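Local structure of aminotransferase, class III (Thermomicrobium roseum, 6IO1) at residues R77-M80 / E81-A84; A132-Y135 / W136-G140; L338-L341 / L342-L346; E434-V437 / L438-G441; T165-P168 / A169-E172. The protein probably transfers amino groups between amines and carbonyl compounds with the help of pyridoxal 5'-phosphate, as a thermostable, (S)-enantioselective omega-transaminase. All coordinates share one frame; numbering follows the deposited sequence.

Interaction 1: R77-M80 / E81-A84; sequences REQM and ERVA
Arg77 NH1 is gripped by two partners: Glu81 OE2, 2.6 Å away in a salt bridge whose hydrogen bond is weak and bent, and a water that it also donates to. The guanidinium offers an edge to the acid, with the carboxylate plane turned nearly perpendicular (88°). One residue further on, a second salt bridge of the same spacing joins Glu78 OE2 to Arg82 NH2 at 2.6 Å. Here the side chains run alongside each other in the same direction, the two planes only 28° apart. Such i to i+4 pairs of opposite charge suit the polar flank of a helix, and these lie on the final turns of helix 70-82, which Val83 is the first to leave. That end is held by Gln79 twice. Its carbonyl O accepts Val83 N at 2.8 Å, while a bend at chi2 (54°) swings its amide round until NE2 meets a lone pair of Val83 O at 2.9 Å. The other amide atom, OE1, accepts a hydrogen bond from a water that bonds weakly to Arg82 NH1. With alanine in place of Gln79, Val83 O would probably lose its amide donor and the turn be freer to fray. A further water links Met80 O, 2.8 Å away, and, weakly, the backbone N of Ala84. The apolar Met80 packs on Val329 of helix 328-344 and on Tyr295 of the second subunit.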
loop_
_atom_site.group_PDB
_atom_site.type_symbol
_atom_site.label_atom_id
_atom_site.label_comp_id
_atom_site.label_asym_id
_atom_site.label_seq_id
_atom_site.Cartn_x
_atom_site.Cartn_y
_atom_site.Cartn_z
ATOM N N ARG B 77 20.990 3.807 -3.915
ATOM C CA ARG B 77 22.142 3.196 -3.256
ATOM C C ARG B 77 22.675 4.092 -2.143
ATOM O O ARG B 77 22.922 3.634 -1.018
ATOM C CB ARG B 77 23.233 2.908 -4.288
ATOM C CG ARG B 77 24.464 2.211 -3.735
ATOM C CD ARG B 77 25.718 2.636 -4.487
ATOM N NE ARG B 77 25.970 4.071 -4.376
ATOM C CZ ARG B 77 26.524 4.652 -3.317
ATOM N NH1 ARG B 77 26.907 3.919 -2.282
ATOM N NH2 ARG B 77 26.713 5.965 -3.300
ATOM N N GLU B 78 22.847 5.383 -2.442
ATOM C CA GLU B 78 23.346 6.331 -1.453
ATOM C C GLU B 78 22.433 6.385 -0.237
ATOM O O GLU B 78 22.893 6.296 0.910
ATOM C CB GLU B 78 23.478 7.714 -2.093
ATOM C CG GLU B 78 24.197 8.751 -1.249
ATOM C CD GLU B 78 23.951 10.162 -1.745
ATOM O OE1 GLU B 78 24.285 10.449 -2.913
ATOM O OE2 GLU B 78 23.422 10.984 -0.970
ATOM N N GLN B 79 21.124 6.531 -0.471
ATOM C CA GLN B 79 20.200 6.628 0.652
ATOM C C GLN B 79 20.157 5.333 1.450
ATOM O O GLN B 79 20.108 5.367 2.679
ATOM C CB GLN B 79 18.801 7.013 0.171
ATOM C CG GLN B 79 17.852 7.357 1.314
ATOM C CD GLN B 79 18.408 8.431 2.233
ATOM O OE1 GLN B 79 18.996 9.413 1.777
ATOM N NE2 GLN B 79 18.233 8.246 3.538
ATOM N N MET B 80 20.158 4.179 0.777
ATOM C CA MET B 80 20.114 2.913 1.502
ATOM C C MET B 80 21.347 2.732 2.375
ATOM O O MET B 80 21.253 2.214 3.495
ATOM C CB MET B 80 19.971 1.748 0.523
ATOM C CG MET B 80 18.598 1.658 -0.105
ATOM S SD MET B 80 18.450 0.330 -1.305
ATOM C CE MET B 80 18.514 -1.098 -0.231
ATOM N N GLU B 81 22.517 3.143 1.880
ATOM C CA GLU B 81 23.720 3.052 2.703
ATOM C C GLU B 81 23.667 4.017 3.883
ATOM O O GLU B 81 24.053 3.657 5.001
ATOM C CB GLU B 81 24.961 3.300 1.849
ATOM C CG GLU B 81 25.182 2.230 0.792
ATOM C CD GLU B 81 26.613 2.166 0.304
ATOM O OE1 GLU B 81 27.522 2.551 1.068
ATOM O OE2 GLU B 81 26.827 1.730 -0.847
ATOM N N ARG B 82 23.192 5.246 3.661
ATOM C CA ARG B 82 23.136 6.220 4.751
ATOM C C ARG B 82 22.103 5.828 5.805
ATOM O O ARG B 82 22.426 5.717 6.994
ATOM C CB ARG B 82 22.839 7.610 4.191
ATOM C CG ARG B 82 22.698 8.678 5.253
ATOM C CD ARG B 82 22.623 10.058 4.633
ATOM N NE ARG B 82 23.500 10.175 3.474
ATOM C CZ ARG B 82 23.381 11.111 2.539
ATOM N NH1 ARG B 82 22.414 12.013 2.622
ATOM N NH2 ARG B 82 24.223 11.142 1.516
ATOM N N VAL B 83 20.859 5.607 5.383
ATOM C CA VAL B 83 19.799 5.035 6.207
ATOM C C VAL B 83 18.653 4.642 5.278
ATOM O O VAL B 83 18.185 5.447 4.465
ATOM C CB VAL B 83 19.334 6.014 7.306
ATOM C CG1 VAL B 83 18.796 7.321 6.712
ATOM C CG2 VAL B 83 18.296 5.357 8.197
ATOM N N ALA B 84 18.182 3.404 5.399
ATOM C CA ALA B 84 17.186 2.903 4.461
ATOM C C ALA B 84 15.764 3.197 4.912
ATOM O O ALA B 84 14.911 3.534 4.084
ATOM C CB ALA B 84 17.366 1.398 4.244
HETATM O O HOH W 1 27.764 5.732 0.067
HETATM O O HOH W 2 19.819 11.839 3.056
HETATM O O HOH W 3 20.149 1.436 6.003
#

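Interaction 2: A132-Y135 / W136-G140; sequences ARYY and WWLKG
Tyr135 and Trp136, next to each other in the chain, meet in a T-shaped stack: the tyrosine edge points at the indole face, with CE2 over the six-membered ring, the planes at 74° and the centroids 5.0 Å apart. CG of Tyr135 is anti to its own backbone N (chi1 165°) while that of Trp136 stands beside N (chi1 -73°), which turns the neighbouring rings onto one flank. Lys139 lays its aliphatic chain across the tyrosine, CE coming 3.5 Å from Tyr135 OH; Tyr135 OH and Lys139 NZ both reach Glu306, and NZ also bonds to Thr310. Tyr134 works on another flank. Leu138 CD1 sits over its ring face, 3.9 Å from the centroid, a CH-pi contact that suits a branched aliphatic one turn on, while Tyr134 CE1 meets Trp137 CE3 at 3.6 Å rim to rim. Gly140 closes the helix in a Schellman motif; its positive phi would jam a side chain against the preceding carbonyl. Around this end of helix 121-138, Tyr134, Tyr135 and Leu138 lean on helix 305-312, Trp136 packs on Leu256 of strand 256-260 and hydrogen-bonds through NE1 to Ala222 O of strand 221-226, and Phe174 of the second subunit meets the Tyr134 ring.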
loop_
_atom_site.group_PDB
_atom_site.type_symbol
_atom_site.label_atom_id
_atom_site.label_comp_id
_atom_site.label_asym_id
_atom_site.label_seq_id
_atom_site.Cartn_x
_atom_site.Cartn_y
_atom_site.Cartn_z
ATOM N N ALA B 132 -10.760 13.448 4.452
ATOM C CA ALA B 132 -11.960 14.257 4.242
ATOM C C ALA B 132 -12.994 13.997 5.333
ATOM O O ALA B 132 -13.557 14.936 5.923
ATOM C CB ALA B 132 -12.550 13.973 2.860
ATOM N N ARG B 133 -13.248 12.717 5.625
ATOM C CA ARG B 133 -14.225 12.386 6.657
ATOM C C ARG B 133 -13.775 12.888 8.027
ATOM O O ARG B 133 -14.580 13.431 8.793
ATOM C CB ARG B 133 -14.481 10.880 6.670
ATOM C CG ARG B 133 -15.229 10.405 5.432
ATOM C CD ARG B 133 -15.269 8.893 5.313
ATOM N NE ARG B 133 -16.328 8.464 4.403
ATOM C CZ ARG B 133 -16.465 7.227 3.937
ATOM N NH1 ARG B 133 -15.599 6.286 4.282
ATOM N NH2 ARG B 133 -17.463 6.935 3.114
ATOM N N TYR B 134 -12.489 12.725 8.348
ATOM C CA TYR B 134 -11.948 13.208 9.615
ATOM C C TYR B 134 -12.008 14.728 9.702
ATOM O O TYR B 134 -12.225 15.288 10.781
ATOM C CB TYR B 134 -10.512 12.709 9.769
ATOM C CG TYR B 134 -9.825 13.094 11.056
ATOM C CD1 TYR B 134 -10.385 12.792 12.289
ATOM C CD2 TYR B 134 -8.599 13.746 11.035
ATOM C CE1 TYR B 134 -9.749 13.139 13.466
ATOM C CE2 TYR B 134 -7.955 14.095 12.204
ATOM C CZ TYR B 134 -8.533 13.790 13.417
ATOM O OH TYR B 134 -7.891 14.140 14.582
ATOM N N TYR B 135 -11.794 15.411 8.576
ATOM C CA TYR B 135 -11.887 16.865 8.537
ATOM C C TYR B 135 -13.291 17.321 8.892
ATOM O O TYR B 135 -13.476 18.219 9.723
ATOM C CB TYR B 135 -11.479 17.366 7.148
ATOM C CG TYR B 135 -11.849 18.803 6.835
ATOM C CD1 TYR B 135 -10.978 19.842 7.131
ATOM C CD2 TYR B 135 -13.055 19.115 6.217
ATOM C CE1 TYR B 135 -11.304 21.154 6.837
ATOM C CE2 TYR B 135 -13.391 20.425 5.922
ATOM C CZ TYR B 135 -12.511 21.439 6.233
ATOM O OH TYR B 135 -12.839 22.743 5.940
ATOM N N TRP B 136 -14.300 16.713 8.267
ATOM C CA TRP B 136 -15.674 17.073 8.610
ATOM C C TRP B 136 -16.012 16.685 10.048
ATOM O O TRP B 136 -16.773 17.387 10.724
ATOM C CB TRP B 136 -16.652 16.447 7.621
ATOM C CG TRP B 136 -16.607 17.121 6.286
ATOM C CD1 TRP B 136 -16.306 16.544 5.090
ATOM C CD2 TRP B 136 -16.849 18.510 6.011
ATOM N NE1 TRP B 136 -16.355 17.480 4.085
ATOM C CE2 TRP B 136 -16.685 18.695 4.625
ATOM C CE3 TRP B 136 -17.193 19.612 6.803
ATOM C CZ2 TRP B 136 -16.853 19.934 4.012
ATOM C CZ3 TRP B 136 -17.358 20.843 6.191
ATOM C CH2 TRP B 136 -17.188 20.994 4.810
ATOM N N TRP B 137 -15.458 15.569 10.531
ATOM C CA TRP B 137 -15.671 15.169 11.920
ATOM C C TRP B 137 -15.119 16.210 12.887
ATOM O O TRP B 137 -15.765 16.547 13.887
ATOM C CB TRP B 137 -15.028 13.804 12.168
ATOM C CG TRP B 137 -15.278 13.222 13.532
ATOM C CD1 TRP B 137 -16.405 12.578 13.954
ATOM C CD2 TRP B 137 -14.370 13.211 14.642
ATOM N NE1 TRP B 137 -16.260 12.177 15.261
ATOM C CE2 TRP B 137 -15.020 12.553 15.706
ATOM C CE3 TRP B 137 -13.075 13.698 14.840
ATOM C CZ2 TRP B 137 -14.418 12.370 16.949
ATOM C CZ3 TRP B 137 -12.479 13.515 16.077
ATOM C CH2 TRP B 137 -13.150 12.857 17.114
ATOM N N LEU B 138 -13.921 16.728 12.606
ATOM C CA LEU B 138 -13.332 17.762 13.452
ATOM C C LEU B 138 -14.139 19.053 13.406
ATOM O O LEU B 138 -14.121 19.831 14.367
ATOM C CB LEU B 138 -11.889 18.026 13.024
ATOM C CG LEU B 138 -10.856 16.959 13.390
ATOM C CD1 LEU B 138 -9.525 17.262 12.724
ATOM C CD2 LEU B 138 -10.691 16.860 14.897
ATOM N N LYS B 139 -14.846 19.299 12.306
ATOM C CA LYS B 139 -15.661 20.498 12.159
ATOM C C LYS B 139 -17.019 20.375 12.834
ATOM O O LYS B 139 -17.826 21.306 12.736
ATOM C CB LYS B 139 -15.857 20.821 10.676
ATOM C CG LYS B 139 -14.591 21.248 9.950
ATOM C CD LYS B 139 -14.106 22.606 10.425
ATOM C CE LYS B 139 -13.245 23.277 9.367
ATOM N NZ LYS B 139 -12.454 24.406 9.927
ATOM N N GLY B 140 -17.290 19.261 13.508
ATOM C CA GLY B 140 -18.578 19.062 14.136
ATOM C C GLY B 140 -19.664 18.583 13.205
ATOM O O GLY B 140 -20.846 18.812 13.481
#

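Interaction 3: L338-L341 / L342-L346; sequences LDIL and LAERL
Leu341 and Leu346, both buried, form the tight side of this helix end, their side chains crossing at about a right angle; the exact closeness of Leu341 CD1 to the Leu346 side chain is doubtful. The backbone turns Leu346 inward: its N bonds to Leu341 O at 3.3 Å, in the carbonyl plane, and Arg345 N makes a weak bond to Leu342 O, so that a Schellman motif ends helix 328-344. On this side too Leu342, only partly exposed, folds CG back to 3.2 Å from Leu338 O. Arg345 supplies the positive phi (50°) and points outward from the turn, where a long charged chain is at home; it pairs with Glu348. The solvent side is looser. Ala343 offers a lone methyl, and Glu344 runs alongside Ile340, its OE2 3.6 Å from Ile340 CG2. With CG beside the backbone N (chi1 -60°) the extended glutamate lies beside Ile340 and reaches a salt bridge with Arg69. Among its neighbours, the helix sets Leu338 and Leu342 against helix 95-107, where Asp339 also pairs with Arg103, and Ile340 against helix 70-82, while Leu346 reaches Ile65 and Thr429 in loops.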
loop_
_atom_site.group_PDB
_atom_site.type_symbol
_atom_site.label_atom_id
_atom_site.label_comp_id
_atom_site.label_asym_id
_atom_site.label_seq_id
_atom_site.Cartn_x
_atom_site.Cartn_y
_atom_site.Cartn_z
ATOM N N LEU B 338 12.290 13.794 -10.038
ATOM C CA LEU B 338 11.775 15.135 -10.284
ATOM C C LEU B 338 12.843 16.025 -10.903
ATOM O O LEU B 338 12.541 16.851 -11.771
ATOM C CB LEU B 338 11.254 15.744 -8.983
ATOM C CG LEU B 338 9.918 15.186 -8.490
ATOM C CD1 LEU B 338 9.465 15.903 -7.228
ATOM C CD2 LEU B 338 8.867 15.291 -9.581
ATOM N N ASP B 339 14.098 15.870 -10.470
ATOM C CA ASP B 339 15.187 16.611 -11.100
ATOM C C ASP B 339 15.217 16.340 -12.597
ATOM O O ASP B 339 15.253 17.269 -13.414
ATOM C CB ASP B 339 16.530 16.220 -10.478
ATOM C CG ASP B 339 16.679 16.691 -9.050
ATOM O OD1 ASP B 339 15.886 17.552 -8.618
ATOM O OD2 ASP B 339 17.595 16.201 -8.359
ATOM N N ILE B 340 15.162 15.061 -12.970
ATOM C CA ILE B 340 15.225 14.699 -14.383
ATOM C C ILE B 340 13.975 15.171 -15.124
ATOM O O ILE B 340 14.062 15.705 -16.237
ATOM C CB ILE B 340 15.443 13.184 -14.537
ATOM C CG1 ILE B 340 16.804 12.794 -13.960
ATOM C CG2 ILE B 340 15.345 12.774 -15.999
ATOM C CD1 ILE B 340 17.096 11.315 -14.022
ATOM N N LEU B 341 12.798 14.980 -14.524
ATOM C CA LEU B 341 11.544 15.342 -15.178
ATOM C C LEU B 341 11.469 16.841 -15.448
ATOM O O LEU B 341 11.086 17.268 -16.544
ATOM C CB LEU B 341 10.364 14.886 -14.316
ATOM C CG LEU B 341 8.967 14.820 -14.940
ATOM C CD1 LEU B 341 8.876 13.685 -15.945
ATOM C CD2 LEU B 341 7.911 14.658 -13.856
ATOM N N LEU B 342 11.823 17.657 -14.453
ATOM C CA LEU B 342 11.794 19.106 -14.629
ATOM C C LEU B 342 12.883 19.574 -15.587
ATOM O O LEU B 342 12.632 20.410 -16.462
ATOM C CB LEU B 342 11.931 19.801 -13.274
ATOM C CG LEU B 342 10.836 19.514 -12.244
ATOM C CD1 LEU B 342 11.185 20.140 -10.902
ATOM C CD2 LEU B 342 9.484 20.007 -12.734
ATOM N N ALA B 343 14.107 19.055 -15.428
ATOM C CA ALA B 343 15.211 19.505 -16.271
ATOM C C ALA B 343 14.952 19.189 -17.738
ATOM O O ALA B 343 15.212 20.020 -18.616
ATOM C CB ALA B 343 16.520 18.867 -15.806
ATOM N N GLU B 344 14.433 17.998 -18.024
ATOM C CA GLU B 344 14.139 17.615 -19.394
ATOM C C GLU B 344 12.766 18.084 -19.849
ATOM O O GLU B 344 12.442 17.942 -21.032
ATOM C CB GLU B 344 14.261 16.095 -19.549
ATOM C CG GLU B 344 15.655 15.575 -19.223
ATOM C CD GLU B 344 15.811 14.087 -19.472
ATOM O OE1 GLU B 344 14.850 13.458 -19.961
ATOM O OE2 GLU B 344 16.898 13.548 -19.176
ATOM N N ARG B 345 11.972 18.656 -18.944
ATOM C CA ARG B 345 10.662 19.217 -19.266
ATOM C C ARG B 345 9.814 18.215 -20.050
ATOM O O ARG B 345 9.261 18.511 -21.113
ATOM C CB ARG B 345 10.830 20.539 -20.018
ATOM C CG ARG B 345 11.521 21.620 -19.182
ATOM C CD ARG B 345 11.548 22.944 -19.906
ATOM N NE ARG B 345 10.274 23.624 -19.719
ATOM C CZ ARG B 345 9.859 24.166 -18.574
ATOM N NH1 ARG B 345 8.672 24.740 -18.529
ATOM N NH2 ARG B 345 10.627 24.153 -17.492
ATOM N N LEU B 346 9.697 17.013 -19.474
ATOM C CA LEU B 346 9.059 15.834 -20.125
ATOM C C LEU B 346 7.595 16.107 -20.485
ATOM O O LEU B 346 7.082 15.421 -21.389
ATOM C CB LEU B 346 9.206 14.604 -19.224
ATOM C CG LEU B 346 10.632 14.074 -19.082
ATOM C CD1 LEU B 346 10.648 12.754 -18.325
ATOM C CD2 LEU B 346 11.287 13.912 -20.445
#

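Interaction 4: E434-V437 / L438-G441; sequences ECDV and LIEG
Within helix 432-450, the last helix of the chain, Ile439 lies back along the preceding turn, CG1 only 3.1 Å and CD1 3.2 Å from Cys435 O. That carbonyl also accepts Ile439 N at 2.9 Å, so the backbone bond and the aliphatic chain come to the same oxygen. The side chain is placed there by CG1 standing beside the backbone N (chi1 -66°). Glu440 repeats the pattern one residue on: its N bonds to Asp436 O at 2.9 Å and its CG folds to 3.1 Å from the same oxygen. With the bonds of Leu438 N to Glu434 O and Gly441 N to Val437 O, all four links are regular i to i+4 bonds. Side chains of the two segments otherwise scarcely meet. Asp436 OD1 comes 4.2 Å from Ile439 CD1, a passing contact, since its polar partner is Tyr356 OH. Asp436 OD1 and Glu440 OE2 are 6.2 Å apart, which would probably keep any repulsion between the two acids modest. The small, buried Cys435 and the branched Ile439 pack on helix 346-361, Leu438 fills against Ile413 and Val415 of strand 413-418, Val437 rests on Trp44 though largely exposed, and Glu440 is exposed. A helix packing in this way on both a strand of the sheet and another helix is characteristic of the small domain, built from both chain ends, of fold-type I aminotransferases.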
loop_
_atom_site.group_PDB
_atom_site.type_symbol
_atom_site.label_atom_id
_atom_site.label_comp_id
_atom_site.label_asym_id
_atom_site.label_seq_id
_atom_site.Cartn_x
_atom_site.Cartn_y
_atom_site.Cartn_z
ATOM N N GLU B 434 10.230 5.806 -32.206
ATOM C CA GLU B 434 9.575 4.863 -31.310
ATOM C C GLU B 434 8.054 4.981 -31.394
ATOM O O GLU B 434 7.339 3.974 -31.305
ATOM C CB GLU B 434 10.083 5.092 -29.888
ATOM C CG GLU B 434 11.600 4.949 -29.803
ATOM C CD GLU B 434 12.199 5.588 -28.567
ATOM O OE1 GLU B 434 11.537 6.453 -27.960
ATOM O OE2 GLU B 434 13.338 5.223 -28.207
ATOM N N CYS B 435 7.541 6.202 -31.587
ATOM C CA CYS B 435 6.106 6.367 -31.796
ATOM C C CYS B 435 5.648 5.631 -33.047
ATOM O O CYS B 435 4.582 5.009 -33.050
ATOM C CB CYS B 435 5.738 7.849 -31.888
ATOM S SG CYS B 435 5.615 8.704 -30.303
ATOM N N ASP B 436 6.435 5.702 -34.124
ATOM C CA ASP B 436 6.087 4.983 -35.348
ATOM C C ASP B 436 6.114 3.479 -35.125
ATOM O O ASP B 436 5.265 2.746 -35.654
ATOM C CB ASP B 436 7.053 5.348 -36.471
ATOM C CG ASP B 436 6.823 6.732 -37.006
ATOM O OD1 ASP B 436 5.731 7.289 -36.765
ATOM O OD2 ASP B 436 7.724 7.265 -37.686
ATOM N N VAL B 437 7.096 3.002 -34.359
ATOM C CA VAL B 437 7.153 1.582 -34.026
ATOM C C VAL B 437 5.875 1.169 -33.311
ATOM O O VAL B 437 5.217 0.190 -33.685
ATOM C CB VAL B 437 8.401 1.280 -33.176
ATOM C CG1 VAL B 437 8.345 -0.140 -32.639
ATOM C CG2 VAL B 437 9.662 1.513 -33.992
ATOM N N LEU B 438 5.478 1.955 -32.307
ATOM C CA LEU B 438 4.274 1.653 -31.541
ATOM C C LEU B 438 3.040 1.673 -32.433
ATOM O O LEU B 438 2.196 0.766 -32.372
ATOM C CB LEU B 438 4.136 2.651 -30.389
ATOM C CG LEU B 438 2.876 2.610 -29.524
ATOM C CD1 LEU B 438 2.711 1.249 -28.898
ATOM C CD2 LEU B 438 2.926 3.679 -28.452
ATOM N N ILE B 439 2.932 2.691 -33.291
ATOM C CA ILE B 439 1.750 2.831 -34.139
ATOM C C ILE B 439 1.623 1.636 -35.071
ATOM O O ILE B 439 0.552 1.031 -35.215
ATOM C CB ILE B 439 1.782 4.167 -34.911
ATOM C CG1 ILE B 439 1.670 5.344 -33.945
ATOM C CG2 ILE B 439 0.559 4.298 -35.739
ATOM C CD1 ILE B 439 2.275 6.623 -34.493
ATOM N N GLU B 440 2.728 1.329 -35.761
ATOM C CA GLU B 440 2.763 0.234 -36.770
ATOM C C GLU B 440 2.452 -1.102 -36.090
ATOM O O GLU B 440 1.656 -1.878 -36.654
ATOM C CB GLU B 440 4.135 0.190 -37.446
ATOM C CG GLU B 440 4.425 1.407 -38.304
ATOM C CD GLU B 440 3.509 1.570 -39.506
ATOM O OE1 GLU B 440 2.681 0.669 -39.743
ATOM O OE2 GLU B 440 3.628 2.598 -40.201
ATOM N N GLY B 441 3.030 -1.335 -34.912
ATOM C CA GLY B 441 2.763 -2.563 -34.174
ATOM C C GLY B 441 1.289 -2.692 -33.827
ATOM O O GLY B 441 0.694 -3.758 -34.013
#

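Interaction 5: T165-P168 / A169-E172; sequences TGVP and AYWE
Tyr170 N donates to Val167 O at 3.2 Å and Trp171 N to Pro168 O at 3.0 Å, backbone bonds that both span three residues as in a 3-10 turn and both arrive well above the carbonyl plane, the second by 63°. Pro168 O also takes a weak bond from Glu172 N. Proline suits the start of such a turn, where an N-H has no carbonyl a turn earlier to bond to. Apolar contacts come next: Val167 CB meets the edge of the Tyr170 ring, 3.6 Å from CD2, the two side chains crossing at a slant. The indole of Trp171 is different, since it is laid back over the backbone of the loop. With chi2 at only -16°, it sets one face under Pro168 CA, near the rim, while its edge brings CZ2 to 3.1 Å from Thr165 O. Cut back to an alanine, this residue would probably uncover Pro168 CA and Thr165 O and leave Leu162 O, which accepts NE1, without that donor. Polar ends turn elsewhere: Thr165 OG1 bonds to His155 N and Gly156 O, and Glu172 forms a salt bridge with Arg316 of the second subunit. The side chain of Thr165 is about 7 Å from the bound pyridoxamine phosphate, and His155, Gly156 and Tyr154, whose ring meets Tyr170, all line its pocket. Through Thr165 and Tyr170 the turn backs the cofactor pocket as second shell, while Glu172 reaches the second subunit.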
loop_
_atom_site.group_PDB
_atom_site.type_symbol
_atom_site.label_atom_id
_atom_site.label_comp_id
_atom_site.label_asym_id
_atom_site.label_seq_id
_atom_site.Cartn_x
_atom_site.Cartn_y
_atom_site.Cartn_z
ATOM N N THR B 165 -13.997 3.238 -6.766
ATOM C CA THR B 165 -13.911 2.743 -8.133
ATOM C C THR B 165 -15.297 2.440 -8.689
ATOM O O THR B 165 -16.143 1.857 -8.006
ATOM C CB THR B 165 -13.037 1.488 -8.175
ATOM O OG1 THR B 165 -11.666 1.851 -7.966
ATOM C CG2 THR B 165 -13.168 0.764 -9.507
ATOM N N GLY B 166 -15.529 2.845 -9.939
ATOM C CA GLY B 166 -16.822 2.688 -10.575
ATOM C C GLY B 166 -16.935 1.586 -11.604
ATOM O O GLY B 166 -17.935 1.551 -12.337
ATOM N N VAL B 167 -15.960 0.690 -11.701
ATOM C CA VAL B 167 -16.007 -0.440 -12.631
ATOM C C VAL B 167 -16.486 -1.658 -11.859
ATOM O O VAL B 167 -15.744 -2.172 -11.002
ATOM C CB VAL B 167 -14.640 -0.690 -13.282
ATOM C CG1 VAL B 167 -14.741 -1.809 -14.305
ATOM C CG2 VAL B 167 -14.119 0.585 -13.927
ATOM N N PRO B 168 -17.704 -2.160 -12.104
ATOM C CA PRO B 168 -18.244 -3.245 -11.270
ATOM C C PRO B 168 -17.461 -4.546 -11.345
ATOM O O PRO B 168 -17.597 -5.377 -10.437
ATOM C CB PRO B 168 -19.670 -3.423 -11.809
ATOM C CG PRO B 168 -19.993 -2.114 -12.459
ATOM C CD PRO B 168 -18.700 -1.666 -13.070
ATOM N N ALA B 169 -16.663 -4.764 -12.395
ATOM C CA ALA B 169 -15.919 -6.015 -12.506
ATOM C C ALA B 169 -14.951 -6.203 -11.344
ATOM O O ALA B 169 -14.655 -7.341 -10.961
ATOM C CB ALA B 169 -15.166 -6.065 -13.836
ATOM N N TYR B 170 -14.445 -5.107 -10.777
ATOM C CA TYR B 170 -13.555 -5.209 -9.626
ATOM C C TYR B 170 -14.305 -5.608 -8.361
ATOM O O TYR B 170 -13.713 -6.206 -7.457
ATOM C CB TYR B 170 -12.807 -3.891 -9.432
ATOM C CG TYR B 170 -11.835 -3.609 -10.553
ATOM C CD1 TYR B 170 -10.592 -4.224 -10.588
ATOM C CD2 TYR B 170 -12.170 -2.748 -11.589
ATOM C CE1 TYR B 170 -9.700 -3.978 -11.613
ATOM C CE2 TYR B 170 -11.286 -2.496 -12.621
ATOM C CZ TYR B 170 -10.053 -3.114 -12.629
ATOM O OH TYR B 170 -9.168 -2.869 -13.653
ATOM N N TRP B 171 -15.595 -5.276 -8.271
ATOM C CA TRP B 171 -16.367 -5.600 -7.076
ATOM C C TRP B 171 -16.707 -7.083 -6.997
ATOM O O TRP B 171 -16.787 -7.641 -5.896
ATOM C CB TRP B 171 -17.666 -4.792 -7.040
ATOM C CG TRP B 171 -17.502 -3.308 -7.007
ATOM C CD1 TRP B 171 -16.369 -2.608 -6.709
ATOM C CD2 TRP B 171 -18.517 -2.336 -7.273
ATOM N NE1 TRP B 171 -16.618 -1.258 -6.777
ATOM C CE2 TRP B 171 -17.932 -1.066 -7.118
ATOM C CE3 TRP B 171 -19.867 -2.418 -7.627
ATOM C CZ2 TRP B 171 -18.647 0.114 -7.312
ATOM C CZ3 TRP B 171 -20.577 -1.247 -7.815
ATOM C CH2 TRP B 171 -19.965 0.002 -7.658
ATOM N N GLU B 172 -16.914 -7.725 -8.145
ATOM C CA GLU B 172 -17.540 -9.042 -8.195
ATOM C C GLU B 172 -16.778 -10.082 -7.382
ATOM O O GLU B 172 -15.570 -10.266 -7.553
ATOM C CB GLU B 172 -17.655 -9.500 -9.650
ATOM C CG GLU B 172 -18.433 -10.789 -9.842
ATOM C CD GLU B 172 -18.568 -11.174 -11.301
ATOM O OE1 GLU B 172 -17.681 -10.803 -12.099
ATOM O OE2 GLU B 172 -19.561 -11.845 -11.651
#

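How the interactions relate
Four of the contacts lie along helices, and interactions 1, 2 and 3 are helix ends; interaction 4 is an unbroken stretch, and interaction 5 a loop entering a one-turn helix. Interaction 2 is the most buried and is built from aromatic rings. Interactions 1, 3 and 4 are partly buried: the first relies on salt bridges and waters, the third on leucines and a Schellman turn, the fourth almost wholly on backbone bonds. Interaction 5 is at the surface yet nearest the cofactor. Helix 328-344 links interactions 1 and 3, since Gln79 and Met80 pack on its start. Interactions 1, 2 and 5 touch the second subunit; there Glu172 meets Trp137, joining interactions 5 and 2 across the dimer.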